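PDB 7BR2: lipolytic enzyme, G-D-S-L family from Bacteroides thetaiotaomicron, which hydrolyses esters as a gut bacterial serine esterase of the SGNH (GDSL) family and takes part in metabolising the drug diltiazem. Local coordinates for residues A[82-87]-A[133-138]; A[178-183]-A[217-222]; A[232-237]-A[303-308]. All blocks are in the same frame, centred on the assembly; numbering follows the deposited sequence.

In the fold
Two of the three contacts lie in the core and one at the periphery. Contact 1 is the fully buried pairing of parallel strands 82-85 and 131-136, held by backbone bonds, apolar side chains and two bound waters. Contact 2, also interior, shares that sheet: strand 176-179 neighbours strand 131-136, and Gly136 N probably bonds to Thr178 O. No hydrogen bond crosses between its own two segments, which meet by side-chain packing of strand end on helix. Contact 3 lies in a separate mixed sheet, its centre about 38 Å from that of contact 1. It is again a parallel pair, but only one face is buried, while the other carries mostly polar and charged, partly exposed residues.

Contact 1: residues A[82-87]-A[133-138]; sequences VLMVTF and VMTGTS
Met84 and Val133 lie side by side on one face of two parallel strands, and the sulfur SD of Met84 rests 3.7 Å from CB of Val133. With chi1 at -83° CG of Met84 stands beside the backbone N and meets the methyl CG2 of Thr135 at 3.6 Å; the bends at chi2 and chi3 place SD and CE. On the other face Met134 curls so that its CE reaches CB of Val85 at 3.8 Å. Beneath these side chains runs the parallel ladder: Val133 N gives its proton to Leu83 O (2.8 Å), Val85 N to Val133 O, and Thr135 N to Val85 O at a nearly straight 170°. Past the last bridge the chains are joined by water. One water links Thr86 OG1 to Thr137 OG1, donating to the latter at 2.8 Å, and a second accepts from Thr137 N at 2.7 Å and probably donates to Phe87 O. Further out, Phe124 and Phe117 of helix 102-125 cover Val85 and Met134, and strand 176-179 continues the sheet beyond Val133. The helix connects the two strands in a beta-alpha-beta crossover, the repeating element of the three-layer alpha/beta/alpha fold of SGNH hydrolases.

Contact 2: residues A[178-183]-A[217-222]; sequences TDWNAP and AYLFLK
Leu219 meets Trp180 at the indole edge, its CB lying close to the ring plane and 3.9 Å from CD1. The leucine also meets Pro183: its two methyls, CD1 and CD2, take up the CB of the proline, CD1 being the nearer at 3.9 Å. One residue further along the helix, Phe220 turns its CD1 to the methyl CG2 of Thr178 at 4.2 Å, the two side chains crossing at about a right angle. The indole CZ2 of Trp180 approaches the same phenyl carbon, CD1 of Phe220, more loosely at 4.4 Å. In Trp180 chi1 of -75° sets CG beside the backbone N, and with chi2 at -52° CD1 and NE1 of the five-membered ring face the helix. Aromatic contacts extend the packing, as Tyr35 meets Trp180 and Phe24 meets Phe220 edge-to-face.

Polar interactions act within or beyond the two segments. The indole NE1 of Trp180 is hydrogen-bonded to Met216 O, just before 217-222, which probably limits rotation of the ring. Asp179 caps the start of the following helix: OD1 accepts from Asn181 N at 2.8 Å and OD2 from Ala182 N at 3.1 Å, both donors coming from above the carboxylate plane. A strand end turning into a capped helix, with a second helix packed against the turn, fits the layered alpha/beta/alpha fold of the SGNH family.

Contact 3: residues A[232-237]-A[303-308]; sequences ANMEIN and ELLKVT
Lys306 O is approached twice from the neighbouring strand: Ile236 N donates to it at 2.8 Å, nearly along the C=O axis, and the CA of Glu235 adds a C-H contact at 3.0 Å. The pair 232-237 and 303-308 forms a parallel ladder inside a mixed sheet, which packs by one face on strands of a second, antiparallel sheet in a sandwich-like layering. Further rungs run from Leu304 N to Ala232 O, from Met234 N to Leu304 O, and from Lys306 N to Met234 O; the second is straight, 180° at the hydrogen, and the last, Thr308 N to Ile236 O, is weak.

On the buried face Met234 reaches across obliquely, its CG 3.6 Å from CD1 of Leu305. Chi1 of 69° puts that CG between the backbone N and carbonyl carbon, and the bend at chi3 lays CE against Leu304 O. Phe263 and Tyr265 of strand 260-267 cover this face.

The other face is mostly polar. Glu235 and Lys306 run alongside each other, CG of Glu235 touching CD of Lys306 at 3.7 Å, and a long salt bridge joins OE1 of Glu235 to NZ of Lys306 at 3.9 Å. An alanine in place of Glu235 is likely to leave the Lys306 ammonium less well balanced and its chain freer to turn. Beyond, CA of Asn237 makes a C-H contact with Thr308 O at 3.0 Å.

Contact 1: residues A[82-87]-A[133-138]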
loop_
_atom_site.group_PDB
_atom_site.type_symbol
_atom_site.label_atom_id
_atom_site.label_comp_id
_atom_site.label_asym_id
_atom_site.label_seq_id
_atom_site.Cartn_x
_atom_site.Cartn_y
_atom_site.Cartn_z
ATOM N N VAL A 82 -2.358 -13.854 -7.819
ATOM C CA VAL A 82 -3.260 -12.718 -7.969
ATOM C C VAL A 82 -2.481 -11.590 -8.634
ATOM O O VAL A 82 -1.431 -11.185 -8.131
ATOM C CB VAL A 82 -3.833 -12.249 -6.614
ATOM C CG1 VAL A 82 -4.943 -11.244 -6.841
ATOM C CG2 VAL A 82 -4.363 -13.434 -5.810
ATOM N N LEU A 83 -3.020 -11.054 -9.727
ATOM C CA LEU A 83 -2.361 -10.015 -10.518
ATOM C C LEU A 83 -3.258 -8.785 -10.560
ATOM O O LEU A 83 -4.395 -8.858 -11.035
ATOM C CB LEU A 83 -2.062 -10.505 -11.941
ATOM C CG LEU A 83 -1.469 -9.500 -12.945
ATOM C CD1 LEU A 83 -0.117 -9.011 -12.495
ATOM C CD2 LEU A 83 -1.372 -10.092 -14.336
ATOM N N MET A 84 -2.770 -7.676 -10.011
ATOM C CA MET A 84 -3.450 -6.394 -10.104
ATOM C C MET A 84 -2.849 -5.587 -11.250
ATOM O O MET A 84 -1.630 -5.560 -11.422
ATOM C CB MET A 84 -3.342 -5.630 -8.782
ATOM C CG MET A 84 -4.376 -6.042 -7.731
ATOM S SD MET A 84 -4.322 -7.782 -7.207
ATOM C CE MET A 84 -2.686 -7.902 -6.476
ATOM N N VAL A 85 -3.710 -4.952 -12.048
ATOM C CA VAL A 85 -3.309 -4.256 -13.270
ATOM C C VAL A 85 -3.833 -2.824 -13.213
ATOM O O VAL A 85 -5.044 -2.609 -13.095
ATOM C CB VAL A 85 -3.818 -4.979 -14.531
ATOM C CG1 VAL A 85 -3.368 -4.269 -15.797
ATOM C CG2 VAL A 85 -3.375 -6.447 -14.540
ATOM N N THR A 86 -2.924 -1.848 -13.246
ATOM C CA THR A 86 -3.271 -0.430 -13.236
ATOM C C THR A 86 -2.400 0.321 -14.236
ATOM O O THR A 86 -1.207 0.027 -14.379
ATOM C CB THR A 86 -3.114 0.184 -11.840
ATOM O OG1 THR A 86 -3.626 1.525 -11.858
ATOM C CG2 THR A 86 -1.644 0.200 -11.392
ATOM N N PHE A 87 -3.004 1.268 -14.947
ATOM C CA PHE A 87 -2.303 2.032 -15.973
ATOM C C PHE A 87 -3.180 3.211 -16.359
ATOM O O PHE A 87 -4.325 3.334 -15.910
ATOM C CB PHE A 87 -1.976 1.182 -17.208
ATOM C CG PHE A 87 -3.187 0.756 -17.988
ATOM C CD1 PHE A 87 -4.052 -0.198 -17.481
ATOM C CD2 PHE A 87 -3.469 1.323 -19.221
ATOM C CE1 PHE A 87 -5.172 -0.581 -18.194
ATOM C CE2 PHE A 87 -4.579 0.944 -19.936
ATOM C CZ PHE A 87 -5.435 -0.011 -19.424
ATOM N N VAL A 133 -7.146 -8.835 -11.258
ATOM C CA VAL A 133 -7.837 -7.738 -10.582
ATOM C C VAL A 133 -7.528 -6.431 -11.311
ATOM O O VAL A 133 -6.413 -5.895 -11.201
ATOM C CB VAL A 133 -7.444 -7.639 -9.103
ATOM C CG1 VAL A 133 -8.177 -6.493 -8.433
ATOM C CG2 VAL A 133 -7.726 -8.969 -8.387
ATOM N N MET A 134 -8.520 -5.894 -12.026
ATOM C CA MET A 134 -8.367 -4.567 -12.610
ATOM C C MET A 134 -8.462 -3.533 -11.500
ATOM O O MET A 134 -9.414 -3.552 -10.717
ATOM C CB MET A 134 -9.449 -4.323 -13.662
ATOM C CG MET A 134 -9.360 -5.223 -14.883
ATOM S SD MET A 134 -7.933 -4.872 -15.910
ATOM C CE MET A 134 -7.088 -6.455 -15.915
ATOM N N THR A 135 -7.459 -2.661 -11.390
ATOM C CA THR A 135 -7.443 -1.632 -10.350
ATOM C C THR A 135 -7.280 -0.287 -11.042
ATOM O O THR A 135 -6.204 0.022 -11.567
ATOM C CB THR A 135 -6.332 -1.848 -9.317
ATOM O OG1 THR A 135 -5.062 -1.532 -9.904
ATOM C CG2 THR A 135 -6.303 -3.261 -8.863
ATOM N N GLY A 136 -8.345 0.518 -11.030
ATOM C CA GLY A 136 -8.330 1.801 -11.704
ATOM C C GLY A 136 -7.322 2.723 -11.066
ATOM O O GLY A 136 -7.327 2.879 -9.845
ATOM N N THR A 137 -6.419 3.288 -11.867
ATOM C CA THR A 137 -5.327 4.084 -11.315
ATOM C C THR A 137 -5.835 5.260 -10.480
ATOM O O THR A 137 -6.936 5.786 -10.690
ATOM C CB THR A 137 -4.434 4.630 -12.426
ATOM O OG1 THR A 137 -3.476 5.528 -11.856
ATOM C CG2 THR A 137 -5.251 5.382 -13.465
ATOM N N SER A 138 -5.003 5.668 -9.519
ATOM C CA SER A 138 -5.188 6.926 -8.826
ATOM C C SER A 138 -5.252 8.075 -9.842
ATOM O O SER A 138 -4.733 7.963 -10.953
ATOM C CB SER A 138 -4.048 7.133 -7.820
ATOM O OG SER A 138 -2.780 6.973 -8.429
HETATM O O HOH W 1 -2.056 3.626 -10.418
HETATM O O HOH W 2 -6.022 2.185 -14.305
#

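Contact 2: residues A[178-183]-A[217-222]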
loop_
_atom_site.group_PDB
_atom_site.type_symbol
_atom_site.label_atom_id
_atom_site.label_comp_id
_atom_site.label_asym_id
_atom_site.label_seq_id
_atom_site.Cartn_x
_atom_site.Cartn_y
_atom_site.Cartn_z
ATOM N N THR A 178 -11.668 -2.894 -8.892
ATOM C CA THR A 178 -11.721 -1.844 -7.888
ATOM C C THR A 178 -11.111 -0.587 -8.494
ATOM O O THR A 178 -10.332 -0.653 -9.446
ATOM C CB THR A 178 -10.992 -2.241 -6.608
ATOM O OG1 THR A 178 -11.185 -1.223 -5.624
ATOM C CG2 THR A 178 -9.503 -2.405 -6.872
ATOM N N ASP A 179 -11.478 0.569 -7.948
ATOM C CA ASP A 179 -11.095 1.844 -8.540
ATOM C C ASP A 179 -10.526 2.762 -7.473
ATOM O O ASP A 179 -11.120 2.911 -6.399
ATOM C CB ASP A 179 -12.285 2.506 -9.235
ATOM C CG ASP A 179 -11.916 3.823 -9.899
ATOM O OD1 ASP A 179 -10.744 3.977 -10.332
ATOM O OD2 ASP A 179 -12.798 4.706 -9.983
ATOM N N TRP A 180 -9.355 3.338 -7.748
ATOM C CA TRP A 180 -8.823 4.394 -6.894
ATOM C C TRP A 180 -9.244 5.783 -7.347
ATOM O O TRP A 180 -9.185 6.723 -6.556
ATOM C CB TRP A 180 -7.284 4.350 -6.854
ATOM C CG TRP A 180 -6.630 3.261 -6.019
ATOM C CD1 TRP A 180 -6.875 2.959 -4.702
ATOM C CD2 TRP A 180 -5.582 2.380 -6.441
ATOM N NE1 TRP A 180 -6.061 1.927 -4.295
ATOM C CE2 TRP A 180 -5.258 1.555 -5.343
ATOM C CE3 TRP A 180 -4.894 2.201 -7.649
ATOM C CZ2 TRP A 180 -4.270 0.570 -5.414
ATOM C CZ3 TRP A 180 -3.916 1.211 -7.719
ATOM C CH2 TRP A 180 -3.617 0.411 -6.608
ATOM N N ASN A 181 -9.640 5.931 -8.608
ATOM C CA ASN A 181 -9.778 7.256 -9.204
ATOM C C ASN A 181 -10.936 8.028 -8.572
ATOM O O ASN A 181 -10.748 9.127 -8.037
ATOM C CB ASN A 181 -9.964 7.111 -10.717
ATOM C CG ASN A 181 -9.599 8.367 -11.468
ATOM O OD1 ASN A 181 -10.271 9.389 -11.352
ATOM N ND2 ASN A 181 -8.517 8.302 -12.240
ATOM N N ALA A 182 -12.141 7.450 -8.606
ATOM C CA ALA A 182 -13.305 8.130 -8.037
ATOM C C ALA A 182 -13.146 8.426 -6.554
ATOM O O ALA A 182 -13.299 9.598 -6.167
ATOM C CB ALA A 182 -14.573 7.309 -8.305
ATOM N N PRO A 183 -12.837 7.462 -5.680
ATOM C CA PRO A 183 -12.737 7.812 -4.254
ATOM C C PRO A 183 -11.648 8.825 -3.963
ATOM O O PRO A 183 -11.810 9.680 -3.078
ATOM C CB PRO A 183 -12.451 6.467 -3.568
ATOM C CG PRO A 183 -12.710 5.418 -4.593
ATOM C CD PRO A 183 -12.546 6.036 -5.924
ATOM N N ALA A 217 -3.704 2.214 -0.171
ATOM C CA ALA A 217 -3.709 0.950 0.549
ATOM C C ALA A 217 -5.011 0.780 1.308
ATOM O O ALA A 217 -5.619 -0.297 1.279
ATOM C CB ALA A 217 -2.507 0.878 1.489
ATOM N N TYR A 218 -5.452 1.844 1.982
ATOM C CA TYR A 218 -6.711 1.838 2.715
ATOM C C TYR A 218 -7.859 1.436 1.804
ATOM O O TYR A 218 -8.653 0.550 2.133
ATOM C CB TYR A 218 -6.954 3.237 3.299
ATOM C CG TYR A 218 -8.404 3.526 3.596
ATOM C CD1 TYR A 218 -9.014 3.009 4.732
ATOM C CD2 TYR A 218 -9.181 4.263 2.706
ATOM C CE1 TYR A 218 -10.339 3.251 4.996
ATOM C CE2 TYR A 218 -10.510 4.502 2.954
ATOM C CZ TYR A 218 -11.090 3.999 4.103
ATOM O OH TYR A 218 -12.425 4.237 4.351
ATOM N N LEU A 219 -7.927 2.051 0.626
ATOM C CA LEU A 219 -9.022 1.772 -0.292
ATOM C C LEU A 219 -8.967 0.344 -0.816
ATOM O O LEU A 219 -10.008 -0.313 -0.944
ATOM C CB LEU A 219 -9.004 2.772 -1.448
ATOM C CG LEU A 219 -9.388 4.195 -1.036
ATOM C CD1 LEU A 219 -9.054 5.207 -2.128
ATOM C CD2 LEU A 219 -10.885 4.226 -0.662
ATOM N N PHE A 220 -7.764 -0.163 -1.120
ATOM C CA PHE A 220 -7.676 -1.537 -1.607
ATOM C C PHE A 220 -8.047 -2.521 -0.508
ATOM O O PHE A 220 -8.719 -3.528 -0.766
ATOM C CB PHE A 220 -6.272 -1.822 -2.149
ATOM C CG PHE A 220 -6.153 -3.128 -2.883
ATOM C CD1 PHE A 220 -6.330 -3.190 -4.258
ATOM C CD2 PHE A 220 -5.865 -4.295 -2.200
ATOM C CE1 PHE A 220 -6.232 -4.404 -4.929
ATOM C CE2 PHE A 220 -5.751 -5.504 -2.866
ATOM C CZ PHE A 220 -5.935 -5.558 -4.234
ATOM N N LEU A 221 -7.660 -2.225 0.728
ATOM C CA LEU A 221 -8.050 -3.082 1.840
ATOM C C LEU A 221 -9.556 -3.029 2.073
ATOM O O LEU A 221 -10.173 -4.041 2.419
ATOM C CB LEU A 221 -7.302 -2.660 3.105
ATOM C CG LEU A 221 -5.797 -2.897 3.006
ATOM C CD1 LEU A 221 -5.078 -2.225 4.156
ATOM C CD2 LEU A 221 -5.517 -4.396 2.958
ATOM N N LYS A 222 -10.169 -1.862 1.865
ATOM C CA LYS A 222 -11.622 -1.772 1.987
ATOM C C LYS A 222 -12.301 -2.568 0.877
ATOM O O LYS A 222 -13.300 -3.255 1.118
ATOM C CB LYS A 222 -12.069 -0.300 2.015
ATOM C CG LYS A 222 -13.593 -0.062 1.959
ATOM C CD LYS A 222 -13.991 1.339 2.483
ATOM C CE LYS A 222 -14.303 2.240 1.308
ATOM N NZ LYS A 222 -14.692 3.615 1.690
#

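Contact 3: residues A[232-237]-A[303-308]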
loop_
_atom_site.group_PDB
_atom_site.type_symbol
_atom_site.label_atom_id
_atom_site.label_comp_id
_atom_site.label_asym_id
_atom_site.label_seq_id
_atom_site.Cartn_x
_atom_site.Cartn_y
_atom_site.Cartn_z
ATOM N N ALA A 232 -8.794 -5.660 17.758
ATOM C CA ALA A 232 -9.350 -6.434 18.856
ATOM C C ALA A 232 -10.342 -5.536 19.581
ATOM O O ALA A 232 -10.275 -4.308 19.493
ATOM C CB ALA A 232 -8.264 -6.946 19.810
ATOM N N ASN A 233 -11.281 -6.160 20.274
ATOM C CA ASN A 233 -12.340 -5.432 20.973
ATOM C C ASN A 233 -12.556 -6.138 22.305
ATOM O O ASN A 233 -13.143 -7.224 22.353
ATOM C CB ASN A 233 -13.615 -5.391 20.130
ATOM C CG ASN A 233 -14.568 -4.270 20.545
ATOM O OD1 ASN A 233 -14.450 -3.709 21.626
ATOM N ND2 ASN A 233 -15.535 -3.967 19.687
ATOM N N MET A 234 -12.047 -5.550 23.380
ATOM C CA MET A 234 -12.182 -6.156 24.695
ATOM C C MET A 234 -12.953 -5.215 25.615
ATOM O O MET A 234 -12.750 -3.993 25.604
ATOM C CB MET A 234 -10.823 -6.496 25.310
ATOM C CG MET A 234 -10.026 -5.281 25.699
ATOM S SD MET A 234 -8.267 -5.598 25.737
ATOM C CE MET A 234 -7.770 -4.664 24.294
ATOM N N GLU A 235 -13.842 -5.808 26.406
ATOM C CA GLU A 235 -14.629 -5.097 27.400
ATOM C C GLU A 235 -14.556 -5.879 28.697
ATOM O O GLU A 235 -14.981 -7.042 28.740
ATOM C CB GLU A 235 -16.088 -4.936 26.977
ATOM C CG GLU A 235 -16.876 -3.987 27.872
ATOM C CD GLU A 235 -18.350 -3.900 27.501
ATOM O OE1 GLU A 235 -18.696 -4.012 26.302
ATOM O OE2 GLU A 235 -19.168 -3.722 28.427
ATOM N N ILE A 236 -14.013 -5.237 29.733
ATOM C CA ILE A 236 -13.881 -5.795 31.072
ATOM C C ILE A 236 -14.763 -5.003 32.031
ATOM O O ILE A 236 -14.640 -3.775 32.134
ATOM C CB ILE A 236 -12.417 -5.780 31.549
ATOM C CG1 ILE A 236 -11.562 -6.767 30.745
ATOM C CG2 ILE A 236 -12.341 -6.017 33.051
ATOM C CD1 ILE A 236 -10.956 -6.205 29.484
ATOM N N ASN A 237 -15.629 -5.707 32.754
ATOM C CA ASN A 237 -16.366 -5.097 33.852
ATOM C C ASN A 237 -15.571 -5.260 35.140
ATOM O O ASN A 237 -15.320 -6.385 35.587
ATOM C CB ASN A 237 -17.775 -5.686 33.958
ATOM C CG ASN A 237 -18.562 -5.111 35.129
ATOM O OD1 ASN A 237 -18.204 -5.323 36.288
ATOM N ND2 ASN A 237 -19.573 -4.300 34.829
ATOM N N GLU A 303 -8.019 -0.963 18.077
ATOM C CA GLU A 303 -7.717 -1.964 19.096
ATOM C C GLU A 303 -8.346 -1.450 20.390
ATOM O O GLU A 303 -7.696 -0.796 21.216
ATOM C CB GLU A 303 -6.188 -2.174 19.228
ATOM C CG GLU A 303 -5.788 -3.290 20.178
ATOM C CD GLU A 303 -4.280 -3.373 20.419
ATOM O OE1 GLU A 303 -3.525 -2.474 19.975
ATOM O OE2 GLU A 303 -3.848 -4.358 21.058
ATOM N N LEU A 304 -9.631 -1.750 20.570
ATOM C CA LEU A 304 -10.445 -1.037 21.549
ATOM C C LEU A 304 -10.336 -1.671 22.931
ATOM O O LEU A 304 -10.560 -2.875 23.092
ATOM C CB LEU A 304 -11.905 -0.991 21.103
ATOM C CG LEU A 304 -12.720 0.075 21.847
ATOM C CD1 LEU A 304 -12.311 1.504 21.457
ATOM C CD2 LEU A 304 -14.214 -0.135 21.634
ATOM N N LEU A 305 -9.991 -0.859 23.925
ATOM C CA LEU A 305 -10.016 -1.284 25.319
ATOM C C LEU A 305 -11.138 -0.550 26.051
ATOM O O LEU A 305 -11.104 0.682 26.187
ATOM C CB LEU A 305 -8.670 -1.046 26.000
ATOM C CG LEU A 305 -8.704 -1.198 27.523
ATOM C CD1 LEU A 305 -9.053 -2.624 27.935
ATOM C CD2 LEU A 305 -7.360 -0.778 28.129
ATOM N N LYS A 306 -12.124 -1.310 26.520
ATOM C CA LYS A 306 -13.262 -0.781 27.260
ATOM C C LYS A 306 -13.284 -1.437 28.631
ATOM O O LYS A 306 -13.395 -2.663 28.735
ATOM C CB LYS A 306 -14.582 -1.041 26.520
ATOM C CG LYS A 306 -15.735 -0.190 27.027
ATOM C CD LYS A 306 -17.053 -0.550 26.384
ATOM C CE LYS A 306 -17.137 -0.009 24.969
ATOM N NZ LYS A 306 -18.129 -0.782 24.181
ATOM N N VAL A 307 -13.229 -0.618 29.677
ATOM C CA VAL A 307 -13.276 -1.088 31.053
ATOM C C VAL A 307 -14.427 -0.333 31.701
ATOM O O VAL A 307 -14.292 0.843 32.052
ATOM C CB VAL A 307 -11.969 -0.841 31.807
ATOM C CG1 VAL A 307 -12.023 -1.468 33.196
ATOM C CG2 VAL A 307 -10.787 -1.345 30.997
ATOM N N THR A 308 -15.561 -0.992 31.856
ATOM C CA THR A 308 -16.706 -0.400 32.539
ATOM C C THR A 308 -16.677 -0.923 33.962
ATOM O O THR A 308 -16.839 -2.125 34.175
ATOM C CB THR A 308 -18.026 -0.776 31.872
ATOM O OG1 THR A 308 -18.238 -2.176 32.058
ATOM C CG2 THR A 308 -17.980 -0.485 30.379
#